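Local atomic coordinates of ATP phosphoribosyltransferase (Thermotoga maritima, PDB entry 1O63), a protein that probably catalyses the first step of histidine biosynthesis, joining ATP and 5-phosphoribose 1-diphosphate to give phosphoribosyl-ATP. Residues A[49-54]-A[70-75]; A[174-179]-A[190-195]; A[136-139]-A[145-148]; A[17-22]-A[80-85]. One frame throughout, in Å; residues are numbered along the deposited sequence. Where two conformers were deposited one is given.

Contact 1. Residues A[49-54]-A[70-75]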
# COMPACT_ATOMS: atom_id res chain seq x y z
N ASP A 49 -4.42 -1.32 8.39
CA ASP A 49 -5.41 -2.35 8.70
C ASP A 49 -5.71 -2.45 10.18
O ASP A 49 -6.61 -3.19 10.57
CB ASP A 49 -4.92 -3.71 8.18
CG ASP A 49 -4.84 -3.75 6.66
OD1 ASP A 49 -4.05 -4.54 6.12
OD2 ASP A 49 -5.56 -2.99 6.00
N VAL A 50 -4.95 -1.74 11.04
CA VAL A 50 -5.23 -1.86 12.49
C VAL A 50 -6.65 -1.47 12.81
O VAL A 50 -7.40 -2.24 13.46
CB VAL A 50 -4.20 -1.08 13.31
CG1 VAL A 50 -4.68 -0.78 14.73
CG2 VAL A 50 -2.87 -1.84 13.33
N PRO A 51 -7.15 -0.33 12.32
CA PRO A 51 -8.49 0.10 12.66
C PRO A 51 -9.54 -0.82 12.07
O PRO A 51 -10.59 -1.03 12.70
CB PRO A 51 -8.61 1.52 12.13
CG PRO A 51 -7.38 1.80 11.35
CD PRO A 51 -6.36 0.75 11.69
N THR A 52 -9.24 -1.42 10.92
CA THR A 52 -10.15 -2.40 10.31
C THR A 52 -10.33 -3.61 11.20
O THR A 52 -11.46 -4.09 11.43
CB THR A 52 -9.56 -2.85 8.95
OG1 THR A 52 -9.41 -1.68 8.11
CG2 THR A 52 -10.43 -3.88 8.27
N TYR A 53 -9.26 -4.16 11.77
CA TYR A 53 -9.37 -5.29 12.69
C TYR A 53 -10.19 -4.94 13.92
O TYR A 53 -10.93 -5.80 14.45
CB TYR A 53 -7.97 -5.79 13.13
CG TYR A 53 -7.44 -6.80 12.11
CD1 TYR A 53 -7.14 -6.41 10.81
CD2 TYR A 53 -7.30 -8.13 12.45
CE1 TYR A 53 -6.69 -7.33 9.88
CE2 TYR A 53 -6.86 -9.05 11.54
CZ TYR A 53 -6.56 -8.65 10.25
OH TYR A 53 -6.13 -9.62 9.37
N LEU A 54 -10.03 -3.73 14.44
CA LEU A 54 -10.78 -3.30 15.61
C LEU A 54 -12.25 -3.01 15.30
O LEU A 54 -13.16 -3.49 15.99
CB LEU A 54 -10.14 -2.01 16.19
CG LEU A 54 -8.75 -2.26 16.81
CD1 LEU A 54 -7.93 -0.97 16.84
CD2 LEU A 54 -8.94 -2.80 18.22
N LEU A 70 -5.61 9.92 11.06
CA LEU A 70 -6.20 11.10 10.39
C LEU A 70 -6.60 10.77 8.97
O LEU A 70 -7.44 11.47 8.42
CB LEU A 70 -5.27 12.29 10.45
CG LEU A 70 -5.40 13.37 11.48
CD1 LEU A 70 -6.40 13.10 12.59
CD2 LEU A 70 -4.04 13.73 12.08
N GLU A 71 -5.95 9.79 8.32
CA GLU A 71 -6.32 9.50 6.94
C GLU A 71 -7.64 8.74 6.84
O GLU A 71 -8.36 8.83 5.85
CB GLU A 71 -5.19 8.72 6.24
CG GLU A 71 -5.51 8.32 4.82
CD GLU A 71 -5.71 9.52 3.91
OE1 GLU A 71 -6.37 9.40 2.88
OE2 GLU A 71 -5.21 10.63 4.25
N LYS A 72 -7.95 7.99 7.86
CA LYS A 72 -9.13 7.10 7.90
C LYS A 72 -9.84 7.31 9.23
O LYS A 72 -9.35 6.82 10.26
CB LYS A 72 -8.58 5.68 7.77
CG LYS A 72 -9.48 4.52 8.11
CD LYS A 72 -8.76 3.19 7.88
CE LYS A 72 -9.69 2.01 8.09
NZ LYS A 72 -9.02 0.73 7.70
N GLU A 73 -10.94 8.04 9.24
CA GLU A 73 -11.62 8.30 10.52
C GLU A 73 -12.36 7.10 11.06
O GLU A 73 -13.04 6.37 10.35
CB GLU A 73 -12.55 9.51 10.36
CG GLU A 73 -12.52 10.43 11.57
CD GLU A 73 -11.19 11.13 11.74
OE1 GLU A 73 -11.04 11.91 12.72
OE2 GLU A 73 -10.29 10.94 10.89
N THR A 74 -12.20 6.84 12.36
CA THR A 74 -12.88 5.74 13.03
C THR A 74 -13.58 6.26 14.29
O THR A 74 -13.32 7.38 14.73
CB THR A 74 -11.89 4.65 13.51
OG1 THR A 74 -11.05 5.23 14.52
CG2 THR A 74 -11.00 4.14 12.38
N SER A 75 -14.35 5.39 14.92
CA SER A 75 -14.99 5.75 16.18
C SER A 75 -14.22 5.20 17.38
O SER A 75 -14.65 5.37 18.53
CB SER A 75 -16.43 5.19 16.21
OG SER A 75 -16.37 3.80 15.84
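Pro51, in the first turn of helix 50-55, faces Thr74, in the loop after helix 66-71, and their CA atoms at 7.2 Å mark the closest approach of the two backbones. Lys72 is the first residue to leave helical geometry after 66-71, and from there the chain runs extended past the start of the other helix. Its side chain leaves with CG anti to the backbone N (chi1 165°) and stays fully extended, which carries NZ to Thr52. The ammonium group donates to Thr52 OG1, Lys72 NZ lying 2.5 Å from it, very short for such a bond, so the exact length is doubtful. The two side chains meet at about a right angle. On the way the lysine passes the proline ring, Pro51 CG resting 4.0 Å from both Lys72 CD and CE. The same proline uses its CB on Thr74, whose CG2 methyl comes to 3.6 Å. Lys72 NZ also donates to the carbonyl O of Phe48, just ahead of Asp49, and Asp49 OD2, 5.4 Å from Lys72 NZ, is near without touching it. Asp49 OD1 accepts from Lys131 N of the second subunit and Thr52 packs on its Ile128, placing the contact at the dimer interface. A leucine in place of Lys72 would probably leave Thr52 OG1 and the Phe48 carbonyl without their shared donor and Asp49 without the nearby opposite charge. The aliphatic half of the lysine thus packs on proline while its charged end is held by two neutral oxygens, with Asp49 likely to add a modest electrostatic attraction.

Contact 2. Residues A[174-179]-A[190-195]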
# COMPACT_ATOMS: atom_id res chain seq x y z
N VAL A 174 -2.71 4.52 20.91
CA VAL A 174 -3.38 3.27 21.31
C VAL A 174 -4.88 3.45 21.09
O VAL A 174 -5.44 4.52 21.41
CB VAL A 174 -3.05 2.83 22.72
CG1 VAL A 174 -3.30 3.96 23.72
CG2 VAL A 174 -3.90 1.61 23.14
N VAL A 175 -5.52 2.46 20.47
CA VAL A 175 -6.93 2.55 20.11
C VAL A 175 -7.65 1.29 20.60
O VAL A 175 -7.05 0.21 20.59
CB VAL A 175 -7.19 2.73 18.62
CG1 VAL A 175 -7.00 4.19 18.22
CG2 VAL A 175 -6.33 1.82 17.76
N VAL A 176 -8.88 1.45 21.09
CA VAL A 176 -9.58 0.31 21.69
C VAL A 176 -10.92 0.10 21.01
O VAL A 176 -11.66 1.04 20.78
CB VAL A 176 -9.81 0.55 23.20
CG1 VAL A 176 -10.67 -0.54 23.84
CG2 VAL A 176 -8.49 0.60 24.00
N ASN A 177 -11.25 -1.16 20.75
CA ASN A 177 -12.60 -1.49 20.22
C ASN A 177 -13.61 -1.18 21.31
O ASN A 177 -13.53 -1.68 22.43
CB ASN A 177 -12.59 -2.98 19.87
CG ASN A 177 -13.91 -3.60 19.51
OD1 ASN A 177 -14.91 -2.92 19.29
ND2 ASN A 177 -13.91 -4.93 19.42
N PRO A 178 -14.56 -0.29 21.05
CA PRO A 178 -15.57 0.10 22.02
C PRO A 178 -16.36 -1.04 22.62
O PRO A 178 -16.78 -0.99 23.79
CB PRO A 178 -16.49 1.05 21.27
CG PRO A 178 -16.10 0.99 19.85
CD PRO A 178 -14.71 0.44 19.77
N VAL A 179 -16.67 -2.08 21.87
CA VAL A 179 -17.39 -3.23 22.40
C VAL A 179 -16.56 -3.98 23.42
O VAL A 179 -17.07 -4.43 24.46
CB VAL A 179 -17.78 -4.21 21.27
CG1 VAL A 179 -18.35 -5.49 21.84
CG2 VAL A 179 -18.78 -3.56 20.32
N SER A 190 -7.40 -2.80 33.23
CA SER A 190 -6.21 -3.23 33.95
C SER A 190 -4.99 -3.33 33.06
O SER A 190 -3.87 -2.93 33.41
CB SER A 190 -6.47 -4.59 34.62
OG SER A 190 -5.27 -5.03 35.23
N PHE A 191 -5.16 -3.95 31.88
CA PHE A 191 -4.03 -4.04 30.95
C PHE A 191 -3.60 -2.63 30.54
O PHE A 191 -2.41 -2.31 30.54
CB PHE A 191 -4.40 -4.89 29.73
CG PHE A 191 -3.35 -4.87 28.65
CD1 PHE A 191 -2.24 -5.68 28.75
CD2 PHE A 191 -3.47 -4.03 27.57
CE1 PHE A 191 -1.25 -5.66 27.77
CE2 PHE A 191 -2.50 -4.00 26.58
CZ PHE A 191 -1.40 -4.82 26.69
N LEU A 192 -4.55 -1.74 30.27
CA LEU A 192 -4.22 -0.37 29.86
C LEU A 192 -3.49 0.40 30.96
O LEU A 192 -2.66 1.27 30.68
CB LEU A 192 -5.47 0.39 29.43
CG LEU A 192 -6.17 -0.16 28.17
CD1 LEU A 192 -7.43 0.62 27.84
CD2 LEU A 192 -5.20 -0.15 27.00
N GLU A 193 -3.77 0.09 32.23
CA GLU A 193 -3.06 0.71 33.34
C GLU A 193 -1.59 0.30 33.35
O GLU A 193 -0.74 1.17 33.46
CB GLU A 193 -3.66 0.33 34.69
CG GLU A 193 -5.03 0.89 35.00
CD GLU A 193 -5.41 0.72 36.46
OE1 GLU A 193 -4.53 0.90 37.34
OE2 GLU A 193 -6.58 0.38 36.74
N LYS A 194 -1.32 -1.00 33.31
CA LYS A 194 0.06 -1.47 33.24
C LYS A 194 0.81 -0.90 32.04
O LYS A 194 1.97 -0.50 32.15
CB LYS A 194 0.10 -2.99 33.16
CG LYS A 194 -0.48 -3.72 34.35
CD LYS A 194 -0.32 -5.23 34.20
CE LYS A 194 1.15 -5.62 34.14
NZ LYS A 194 1.39 -6.96 34.74
N LEU A 195 0.15 -0.88 30.88
CA LEU A 195 0.78 -0.40 29.66
C LEU A 195 1.10 1.08 29.71
O LEU A 195 2.23 1.48 29.36
CB LEU A 195 -0.13 -0.73 28.47
CG LEU A 195 0.36 -0.38 27.08
CD1 LEU A 195 1.56 -1.24 26.71
CD2 LEU A 195 -0.78 -0.57 26.06
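Leu192 of helix 185-204 divides its two methyls between Val174 and Val176, which lie two residues apart on strand 161-176 and so direct CB to the same side of the sheet. Leucine CG stands anti to its carbonyl carbon (chi1 -64°), and chi2 of 178° extends CD1 away from CA, out to Val176, leaving CD2 on the side of Val174. Leu192 CD1 meets Val176 CG2 at 4.0 Å, the two side chains tip to tip. The other methyl, Leu192 CD2, is farther off, 4.4 Å from Val174 CG2. The valines are turned differently: CG2, the touching branch of both, is anti to the carbonyl carbon in Val176 but, with chi1 52°, anti to the backbone N in Val174. Pro79 packs on both Val174 and Leu192. Beyond the strand, Asn177 is the N-cap of helix 178-183: its OD1 accepts from Val179 N at 3.2 Å, with the donor well above the carbonyl plane, while ND2 donates to Ala59 O. The short and long helices follow, the latter folding back over the sheet. Methyl packing alone joins the two segments, so shape and exclusion of water, not directed bonds, hold this turn of helix to the strand.

Contact 3. Residues A[136-139]-A[145-148]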
# COMPACT_ATOMS: atom_id res chain seq x y z
N LEU A 136 9.26 11.31 -6.22
CA LEU A 136 9.49 11.32 -7.66
C LEU A 136 8.47 12.19 -8.40
O LEU A 136 8.77 12.71 -9.47
CB LEU A 136 9.41 9.88 -8.18
CG LEU A 136 9.47 9.65 -9.68
CD1 LEU A 136 10.77 10.21 -10.25
CD2 LEU A 136 9.34 8.16 -10.01
N ALA A 137 7.28 12.42 -7.85
CA ALA A 137 6.24 13.16 -8.58
C ALA A 137 6.61 14.51 -9.13
O ALA A 137 6.38 14.78 -10.32
CB ALA A 137 4.96 13.22 -7.74
N PRO A 138 7.14 15.44 -8.36
CA PRO A 138 7.50 16.77 -8.86
C PRO A 138 8.53 16.73 -9.97
O PRO A 138 8.30 17.23 -11.08
CB PRO A 138 7.98 17.50 -7.62
CG PRO A 138 7.31 16.79 -6.48
CD PRO A 138 7.39 15.32 -6.90
N ILE A 139 9.64 16.02 -9.79
CA ILE A 139 10.65 15.90 -10.84
C ILE A 139 10.18 15.19 -12.07
O ILE A 139 10.60 15.53 -13.22
CB ILE A 139 11.94 15.28 -10.24
CG1 ILE A 139 12.59 16.32 -9.30
CG2 ILE A 139 12.91 14.89 -11.33
CD1 ILE A 139 13.64 15.74 -8.37
N LEU A 145 3.45 19.67 -6.07
CA LEU A 145 3.74 19.54 -4.67
C LEU A 145 3.43 18.10 -4.19
O LEU A 145 2.76 17.35 -4.87
CB LEU A 145 2.85 20.46 -3.80
CG LEU A 145 2.84 21.95 -4.09
CD1 LEU A 145 1.63 22.65 -3.46
CD2 LEU A 145 4.12 22.63 -3.65
N ILE A 146 3.97 17.77 -3.02
CA ILE A 146 3.60 16.50 -2.41
C ILE A 146 3.19 16.73 -0.95
O ILE A 146 3.53 17.78 -0.40
CB ILE A 146 4.72 15.45 -2.41
CG1 ILE A 146 5.88 15.94 -1.56
CG2 ILE A 146 5.12 15.10 -3.86
CD1 ILE A 146 7.04 15.00 -1.40
N VAL A 147 2.42 15.79 -0.43
CA VAL A 147 2.13 15.78 1.02
C VAL A 147 2.63 14.40 1.47
O VAL A 147 2.14 13.40 0.95
CB VAL A 147 0.66 15.99 1.37
CG1 VAL A 147 0.38 15.57 2.80
CG2 VAL A 147 0.21 17.42 1.13
N ASP A 148 3.68 14.37 2.28
CA ASP A 148 4.27 13.06 2.63
C ASP A 148 4.95 13.11 3.99
O ASP A 148 5.14 14.18 4.57
CB ASP A 148 5.27 12.63 1.56
CG ASP A 148 5.55 11.15 1.53
OD1 ASP A 148 4.86 10.37 2.23
OD2 ASP A 148 6.47 10.72 0.80
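Pro138 and Ile146 meet without any aromatic ring or planar polar side chain at the contact; the ring involved is the puckered pyrrolidine of Pro138. Its CG-CD side is turned to the strand, and Ile146 CG2 sits 3.8 Å from both Pro138 CG and Pro138 CD, so that one methyl straddles the bond between them. The two side chains cross at about a right angle. Ala137 adds its single methyl from the preceding residue, CB standing 4.3 Å from Ile146 CG2. All three contacts thus converge on one carbon. The torsion of the isoleucine accounts for this: with chi1 at 64° CG1 lies between the backbone N and the carbonyl carbon, and CG2 is left beside the N, facing the helix. The backbones approach most closely at Pro138 and Leu145, their CA atoms 6.3 Å apart, yet Leu145 CB points away from the helix, and its side chain packs on Leu91 and Leu164. The weakly bonded helix 136-140 lies in the connection from strand 125-129 to strand 145-150, a beta-alpha-beta crossover that passes strand 104-108, parallel to both and between them in the sheet. Ala107 of that middle strand touches Ala137 and Ile146, and Leu161 touches Pro138 and Ile146. On another side of the helix, Leu136 packs on Tyr53 of the second subunit. A small alanine methyl and the compact proline ring face the isoleucine, consistent with the short distance between the backbones; between these two segments the contact is apolar, made by carbon against carbon round one methyl.

Contact 4. Residues A[17-22]-A[80-85]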
# COMPACT_ATOMS: atom_id res chain seq x y z
N MSE A 17 6.07 -3.60 20.22
CA MSE A 17 6.43 -4.91 20.78
C MSE A 17 7.32 -4.73 22.01
O MSE A 17 7.18 -5.47 22.98
CB MSE A 17 7.08 -5.78 19.72
CG MSE A 17 6.09 -5.96 18.52
SE MSE A 17 4.61 -7.05 19.14
CE MSE A 17 5.63 -8.65 19.46
N THR A 18 8.19 -3.73 22.01
CA THR A 18 8.98 -3.48 23.24
C THR A 18 8.12 -3.06 24.39
O THR A 18 8.31 -3.52 25.55
CB THR A 18 10.10 -2.47 22.93
OG1 THR A 18 11.07 -3.18 22.12
CG2 THR A 18 10.79 -1.94 24.16
N TYR A 19 7.06 -2.27 24.16
CA TYR A 19 6.15 -1.90 25.26
C TYR A 19 5.53 -3.17 25.88
O TYR A 19 5.48 -3.30 27.10
CB TYR A 19 5.03 -0.97 24.88
CG TYR A 19 5.34 0.37 24.27
CD1 TYR A 19 6.35 1.18 24.75
CD2 TYR A 19 4.58 0.83 23.20
CE1 TYR A 19 6.63 2.41 24.16
CE2 TYR A 19 4.85 2.06 22.62
CZ TYR A 19 5.86 2.84 23.10
OH TYR A 19 6.10 4.06 22.49
N LEU A 20 4.99 -4.03 25.03
CA LEU A 20 4.35 -5.25 25.54
C LEU A 20 5.35 -6.11 26.28
O LEU A 20 5.00 -6.77 27.27
CB LEU A 20 3.81 -6.06 24.34
CG LEU A 20 2.81 -5.33 23.43
CD1 LEU A 20 2.23 -6.33 22.42
CD2 LEU A 20 1.69 -4.71 24.26
N LYS A 21 6.56 -6.21 25.74
CA LYS A 21 7.64 -6.96 26.40
C LYS A 21 7.85 -6.42 27.80
O LYS A 21 7.77 -7.19 28.77
CB LYS A 21 8.92 -6.91 25.56
CG LYS A 21 10.06 -7.75 26.12
CD LYS A 21 11.41 -7.37 25.51
CE LYS A 21 12.53 -8.20 26.13
NZ LYS A 21 13.88 -7.75 25.70
N LYS A 22 7.86 -5.09 27.99
CA LYS A 22 8.03 -4.55 29.34
C LYS A 22 6.81 -4.62 30.22
O LYS A 22 6.94 -4.42 31.44
CB LYS A 22 8.56 -3.12 29.32
CG LYS A 22 9.84 -2.99 28.45
CD LYS A 22 10.25 -1.53 28.43
CE LYS A 22 11.61 -1.31 27.80
NZ LYS A 22 11.86 0.17 27.69
N PHE A 80 -5.18 6.75 26.14
CA PHE A 80 -4.13 7.67 26.60
C PHE A 80 -3.19 8.07 25.47
O PHE A 80 -3.24 7.53 24.36
CB PHE A 80 -3.39 7.07 27.79
CG PHE A 80 -2.68 5.78 27.54
CD1 PHE A 80 -1.38 5.76 27.05
CD2 PHE A 80 -3.29 4.57 27.83
CE1 PHE A 80 -0.71 4.58 26.84
CE2 PHE A 80 -2.62 3.38 27.62
CZ PHE A 80 -1.34 3.37 27.13
N PHE A 81 -2.27 8.97 25.81
CA PHE A 81 -1.30 9.55 24.88
C PHE A 81 0.06 8.90 24.90
O PHE A 81 0.71 8.77 25.93
CB PHE A 81 -1.17 11.05 25.28
CG PHE A 81 -0.28 11.88 24.42
CD1 PHE A 81 1.08 11.98 24.68
CD2 PHE A 81 -0.80 12.64 23.38
CE1 PHE A 81 1.90 12.76 23.89
CE2 PHE A 81 0.01 13.43 22.60
CZ PHE A 81 1.37 13.49 22.85
N ILE A 82 0.60 8.55 23.72
CA ILE A 82 1.96 7.97 23.66
C ILE A 82 2.91 9.03 23.10
O ILE A 82 2.86 9.39 21.93
CB ILE A 82 1.97 6.70 22.83
CG1 ILE A 82 0.97 5.68 23.41
CG2 ILE A 82 3.38 6.09 22.78
CD1 ILE A 82 0.76 4.46 22.52
N PRO A 83 3.75 9.61 23.96
CA PRO A 83 4.59 10.72 23.68
C PRO A 83 5.46 10.81 22.47
O PRO A 83 5.51 11.87 21.79
CB PRO A 83 5.49 10.81 24.96
CG PRO A 83 4.64 10.26 26.03
CD PRO A 83 3.77 9.22 25.41
N THR A 84 6.36 9.87 22.25
CA THR A 84 7.38 9.93 21.21
C THR A 84 6.96 10.46 19.86
O THR A 84 6.13 9.91 19.15
CB THR A 84 8.04 8.54 21.06
OG1 THR A 84 8.18 7.99 22.38
CG2 THR A 84 9.39 8.63 20.40
N ASN A 85 7.64 11.53 19.41
CA ASN A 85 7.43 12.01 18.04
C ASN A 85 8.19 11.08 17.10
O ASN A 85 9.42 10.96 17.24
CB ASN A 85 7.96 13.43 17.88
CG ASN A 85 7.21 14.46 18.68
OD1 ASN A 85 6.02 14.31 18.98
ND2 ASN A 85 7.89 15.55 19.04
O HOH W 1 8.38 5.44 23.61
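Tyr19 of helix 13-23 and Ile82 at the start of strand 81-94 are the nearest residues of the two backbones, yet their CA atoms stay 10.8 Å apart, a gap spanned by the tyrosine. With CG anti to its carbonyl carbon (chi1 -58°) the ring is directed at the strand, and its hydroxyl end does the touching. Tyr19 OH lies 3.4 Å from Ile82 CG2, and Tyr19 CZ is 4.1 Å from the same methyl, the branch anti to the backbone N, which approaches the ring obliquely. Thr84, two residues on, is reached indirectly: a water lies 2.9 Å from Tyr19 OH and 2.8 Å from Thr84 OG1, hydrogen-bonded to each. This water is at the ring edge and in its plane, a direction that suits a phenol oxygen conjugated with its ring. Helix 185-204 closes the group, Ile199 and Asp202 packing on Tyr19 and Ser203 on Thr84; Asp202 also forms a salt bridge with Lys22. The contact therefore ties an N-terminal helix to a strand that begins almost sixty residues later. The phenol oxygen serves two neighbours, resting on the isoleucine methyl and linked to the threonine hydroxyl by water, not a direct bond.

Contacts 2 and 4 are neighbours, their centres 12 Å apart: strands 161-176 and 81-94 lie side by side in the sheet, and Val174 packs on Phe80 and Ile82 while Phe191 meets Leu20. Helix 185-204, which carries one side of contact 2, packs on Tyr19 and Thr84 of contact 4. Contact 1 adjoins contact 2 through Leu54 on Val175. Contact 3 stands apart, its centre about 38 Å from that of contact 2, at the other end of the long strands, as in the two-lobed periplasmic-binding-protein fold. Chemistry varies with burial: contacts 2 and 3 are buried and apolar, contact 4 is buried but admits one bridging water, and the partly buried contact 1 alone uses a charged side chain.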